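Local coordinates for protein ferric enterobactin receptor PIRA (Pseudomonas aeruginosa, PDB 5FP2) that probably takes up ferric enterobactin and related iron-siderophore complexes across the outer membrane as a TonB-dependent receptor, at residues A[501-509]-A[557-565]. Numbering follows the deposited sequence.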
loop_
_atom_site.group_PDB
_atom_site.type_symbol
_atom_site.label_atom_id
_atom_site.label_comp_id
_atom_site.label_asym_id
_atom_site.label_seq_id
_atom_site.Cartn_x
_atom_site.Cartn_y
_atom_site.Cartn_z
ATOM N N TYR A 501 -26.232 -14.644 -10.904
ATOM C CA TYR A 501 -25.907 -14.050 -9.610
ATOM C C TYR A 501 -24.899 -14.913 -8.842
ATOM O O TYR A 501 -24.680 -16.075 -9.182
ATOM C CB TYR A 501 -27.174 -13.880 -8.761
ATOM C CG TYR A 501 -28.432 -13.536 -9.535
ATOM C CD1 TYR A 501 -28.628 -12.263 -10.061
ATOM C CD2 TYR A 501 -29.478 -14.449 -9.633
ATOM C CE1 TYR A 501 -29.801 -11.933 -10.721
ATOM C CE2 TYR A 501 -30.658 -14.126 -10.282
ATOM C CZ TYR A 501 -30.814 -12.869 -10.829
ATOM O OH TYR A 501 -31.985 -12.555 -11.481
ATOM N N LEU A 502 -24.288 -14.337 -7.807
ATOM C CA LEU A 502 -23.609 -15.134 -6.780
ATOM C C LEU A 502 -24.012 -14.812 -5.334
ATOM O O LEU A 502 -24.068 -13.662 -4.905
ATOM C CB LEU A 502 -22.082 -15.088 -6.921
ATOM C CG LEU A 502 -21.412 -13.753 -7.251
ATOM C CD1 LEU A 502 -21.468 -12.809 -6.060
ATOM C CD2 LEU A 502 -19.966 -13.985 -7.651
ATOM N N VAL A 503 -24.112 -15.882 -4.562
ATOM C CA VAL A 503 -24.760 -15.898 -3.273
ATOM C C VAL A 503 -23.706 -15.992 -2.181
ATOM O O VAL A 503 -22.713 -16.699 -2.325
ATOM C CB VAL A 503 -25.655 -17.144 -3.190
ATOM C CG1 VAL A 503 -26.299 -17.271 -1.823
ATOM C CG2 VAL A 503 -26.707 -17.099 -4.285
ATOM N N GLY A 504 -23.953 -15.325 -1.061
ATOM C CA GLY A 504 -23.157 -15.545 0.136
ATOM C C GLY A 504 -23.275 -16.978 0.612
ATOM O O GLY A 504 -24.020 -17.782 0.046
ATOM N N ASN A 505 -22.546 -17.284 1.676
ATOM C CA ASN A 505 -22.392 -18.653 2.133
ATOM C C ASN A 505 -22.065 -18.645 3.621
ATOM O O ASN A 505 -20.989 -18.208 4.022
ATOM C CB ASN A 505 -21.275 -19.320 1.339
ATOM C CG ASN A 505 -21.158 -20.799 1.624
ATOM O OD1 ASN A 505 -21.561 -21.281 2.685
ATOM N ND2 ASN A 505 -20.579 -21.529 0.676
ATOM N N GLU A 506 -23.025 -19.047 4.442
ATOM C CA GLU A 506 -22.888 -18.899 5.885
ATOM C C GLU A 506 -21.901 -19.888 6.481
ATOM O O GLU A 506 -21.469 -19.724 7.622
ATOM C CB GLU A 506 -24.245 -19.026 6.586
ATOM C CG GLU A 506 -25.146 -20.114 6.036
ATOM C CD GLU A 506 -26.502 -20.129 6.692
ATOM O OE1 GLU A 506 -27.013 -19.038 7.022
ATOM O OE2 GLU A 506 -27.077 -21.228 6.817
ATOM N N ASN A 507 -21.540 -20.913 5.719
ATOM C CA ASN A 507 -20.637 -21.922 6.235
ATOM C C ASN A 507 -19.233 -21.786 5.656
ATOM O O ASN A 507 -18.496 -22.774 5.585
ATOM C CB ASN A 507 -21.181 -23.319 5.939
ATOM C CG ASN A 507 -22.685 -23.421 6.131
ATOM O OD1 ASN A 507 -23.451 -23.144 5.209
ATOM N ND2 ASN A 507 -23.105 -23.933 7.281
ATOM N N LEU A 508 -18.865 -20.583 5.220
ATOM C CA LEU A 508 -17.529 -20.362 4.659
ATOM C C LEU A 508 -16.502 -20.502 5.780
ATOM O O LEU A 508 -16.789 -20.196 6.932
ATOM C CB LEU A 508 -17.412 -18.971 4.019
ATOM C CG LEU A 508 -17.816 -18.763 2.554
ATOM C CD1 LEU A 508 -17.658 -17.294 2.191
ATOM C CD2 LEU A 508 -17.019 -19.624 1.589
ATOM N N ASP A 509 -15.331 -21.032 5.451
ATOM C CA ASP A 509 -14.182 -20.977 6.353
ATOM C C ASP A 509 -13.245 -19.864 5.894
ATOM O O ASP A 509 -13.197 -19.534 4.713
ATOM C CB ASP A 509 -13.443 -22.323 6.369
ATOM C CG ASP A 509 -14.246 -23.426 7.037
ATOM O OD1 ASP A 509 -14.974 -23.143 8.009
ATOM O OD2 ASP A 509 -14.143 -24.589 6.598
ATOM N N ASN A 557 -28.304 -19.286 -13.726
ATOM C CA ASN A 557 -27.606 -20.027 -12.685
ATOM C C ASN A 557 -27.362 -19.177 -11.449
ATOM O O ASN A 557 -27.224 -17.955 -11.530
ATOM C CB ASN A 557 -26.274 -20.571 -13.205
ATOM C CG ASN A 557 -26.337 -22.052 -13.529
ATOM O OD1 ASN A 557 -27.058 -22.813 -12.884
ATOM N ND2 ASN A 557 -25.563 -22.473 -14.522
ATOM N N ILE A 558 -27.312 -19.840 -10.300
ATOM C CA ILE A 558 -26.982 -19.174 -9.048
ATOM C C ILE A 558 -25.727 -19.801 -8.456
ATOM O O ILE A 558 -25.726 -20.970 -8.073
ATOM C CB ILE A 558 -28.140 -19.269 -8.034
ATOM C CG1 ILE A 558 -29.390 -18.596 -8.602
ATOM C CG2 ILE A 558 -27.747 -18.616 -6.719
ATOM C CD1 ILE A 558 -30.617 -18.783 -7.745
ATOM N N LEU A 559 -24.655 -19.017 -8.407
ATOM C CA LEU A 559 -23.372 -19.500 -7.926
ATOM C C LEU A 559 -23.173 -19.064 -6.490
ATOM O O LEU A 559 -23.827 -18.137 -6.032
ATOM C CB LEU A 559 -22.244 -18.944 -8.791
ATOM C CG LEU A 559 -22.492 -18.992 -10.299
ATOM C CD1 LEU A 559 -21.271 -18.468 -11.041
ATOM C CD2 LEU A 559 -22.843 -20.406 -10.742
ATOM N N GLN A 560 -22.254 -19.727 -5.795
ATOM C CA GLN A 560 -22.065 -19.516 -4.372
ATOM C C GLN A 560 -20.592 -19.369 -4.035
ATOM O O GLN A 560 -19.755 -20.105 -4.547
ATOM C CB GLN A 560 -22.655 -20.681 -3.581
ATOM C CG GLN A 560 -22.264 -20.679 -2.115
ATOM C CD GLN A 560 -22.952 -21.774 -1.332
ATOM O OE1 GLN A 560 -22.891 -22.945 -1.701
ATOM N NE2 GLN A 560 -23.631 -21.394 -0.251
ATOM N N TRP A 561 -20.286 -18.461 -3.117
ATOM C CA TRP A 561 -18.923 -18.307 -2.637
ATOM C C TRP A 561 -18.478 -19.582 -1.940
ATOM O O TRP A 561 -19.211 -20.153 -1.127
ATOM C CB TRP A 561 -18.805 -17.135 -1.668
ATOM C CG TRP A 561 -19.024 -15.803 -2.304
ATOM C CD1 TRP A 561 -20.154 -15.040 -2.231
ATOM C CD2 TRP A 561 -18.072 -15.039 -3.053
ATOM N NE1 TRP A 561 -19.977 -13.865 -2.918
ATOM C CE2 TRP A 561 -18.713 -13.849 -3.450
ATOM C CE3 TRP A 561 -16.744 -15.251 -3.437
ATOM C CZ2 TRP A 561 -18.072 -12.871 -4.204
ATOM C CZ3 TRP A 561 -16.116 -14.293 -4.212
ATOM C CH2 TRP A 561 -16.775 -13.104 -4.565
ATOM N N SER A 562 -17.238 -19.981 -2.204
ATOM C CA SER A 562 -16.788 -21.304 -1.825
ATOM C C SER A 562 -15.365 -21.286 -1.308
ATOM O O SER A 562 -14.671 -20.275 -1.401
ATOM C CB SER A 562 -16.908 -22.230 -3.021
ATOM O OG SER A 562 -18.271 -22.512 -3.263
ATOM N N ASN A 563 -14.964 -22.400 -0.705
ATOM C CA ASN A 563 -13.606 -22.566 -0.226
ATOM C C ASN A 563 -12.779 -23.370 -1.220
ATOM O O ASN A 563 -13.172 -24.459 -1.650
ATOM C CB ASN A 563 -13.612 -23.236 1.148
ATOM C CG ASN A 563 -14.088 -22.305 2.244
ATOM O OD1 ASN A 563 -15.065 -22.587 2.931
ATOM N ND2 ASN A 563 -13.390 -21.195 2.421
ATOM N N ALA A 564 -11.639 -22.811 -1.611
ATOM C CA ALA A 564 -10.755 -23.468 -2.564
ATOM C C ALA A 564 -9.913 -24.485 -1.826
ATOM O O ALA A 564 -9.582 -24.289 -0.663
ATOM C CB ALA A 564 -9.862 -22.449 -3.246
ATOM N N LYS A 565 -9.558 -25.560 -2.525
ATOM C CA LYS A 565 -8.665 -26.597 -1.989
ATOM C C LYS A 565 -7.212 -26.130 -1.965
ATOM O O LYS A 565 -6.871 -25.085 -2.523
ATOM C CB LYS A 565 -8.778 -27.887 -2.802
ATOM C CG LYS A 565 -10.191 -28.226 -3.256
ATOM C CD LYS A 565 -11.257 -27.842 -2.230
ATOM C CE LYS A 565 -12.615 -28.450 -2.575
ATOM N NZ LYS A 565 -13.396 -28.862 -1.375
#
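Asn563 reaches across to the backbone of Asp509 and holds it with both ends of its amide. Its OD1 takes the N-H of Asp509 on a lone pair in the carbonyl plane, at 3.0 Å from Asp509 N, while its ND2 gives a hydrogen to Asp509 O at 2.8 Å. Both bonds fix the amide's rotation, and ND2 also donates to Asn540 O.

Asn505 makes the second side-chain link. Its CB lies 3.3 Å from Trp561 O, and CG, anti to the backbone N (chi1 -173°), sends the amide across to the other chain, crossing the Gln560 side chain at about a right angle. CG lies against the Gln560 amide, nearest NE2 at 3.2 Å. ND2 donates to Trp561 O, nearly along the C=O axis, and the amide of Gln560 stacks on that of Asn505 with the planes 19° apart. On the other branch OD1 turns back to accept the N-H of Asn507, an Asx turn within the type I turn Asn505 to Leu508.

Between these links and Tyr501 the chains pair as short parallel strands, 502-503 beside 559-560, in a small mixed sheet completed by 483-484 and 542-543. The pieces belong to long excursions between strands of the 22-stranded barrel characteristic of TonB-dependent receptors. Leu559 uses both its N-H and its C=O here, donating to Tyr501 O at 3.0 Å and accepting from Val503 N; Val503 O then receives Trp561 N in a nearly straight bond (169° at the hydrogen).

The side chain of Trp561 joins the apolar packing: Leu502 CD2 sits over one face of its indole, offset toward the rim, and CD1 comes within 3.6 Å of Trp561 NE1. Leu508 CD1 meets Trp561 CB at 4.0 Å, and Ile542 touches both side chains.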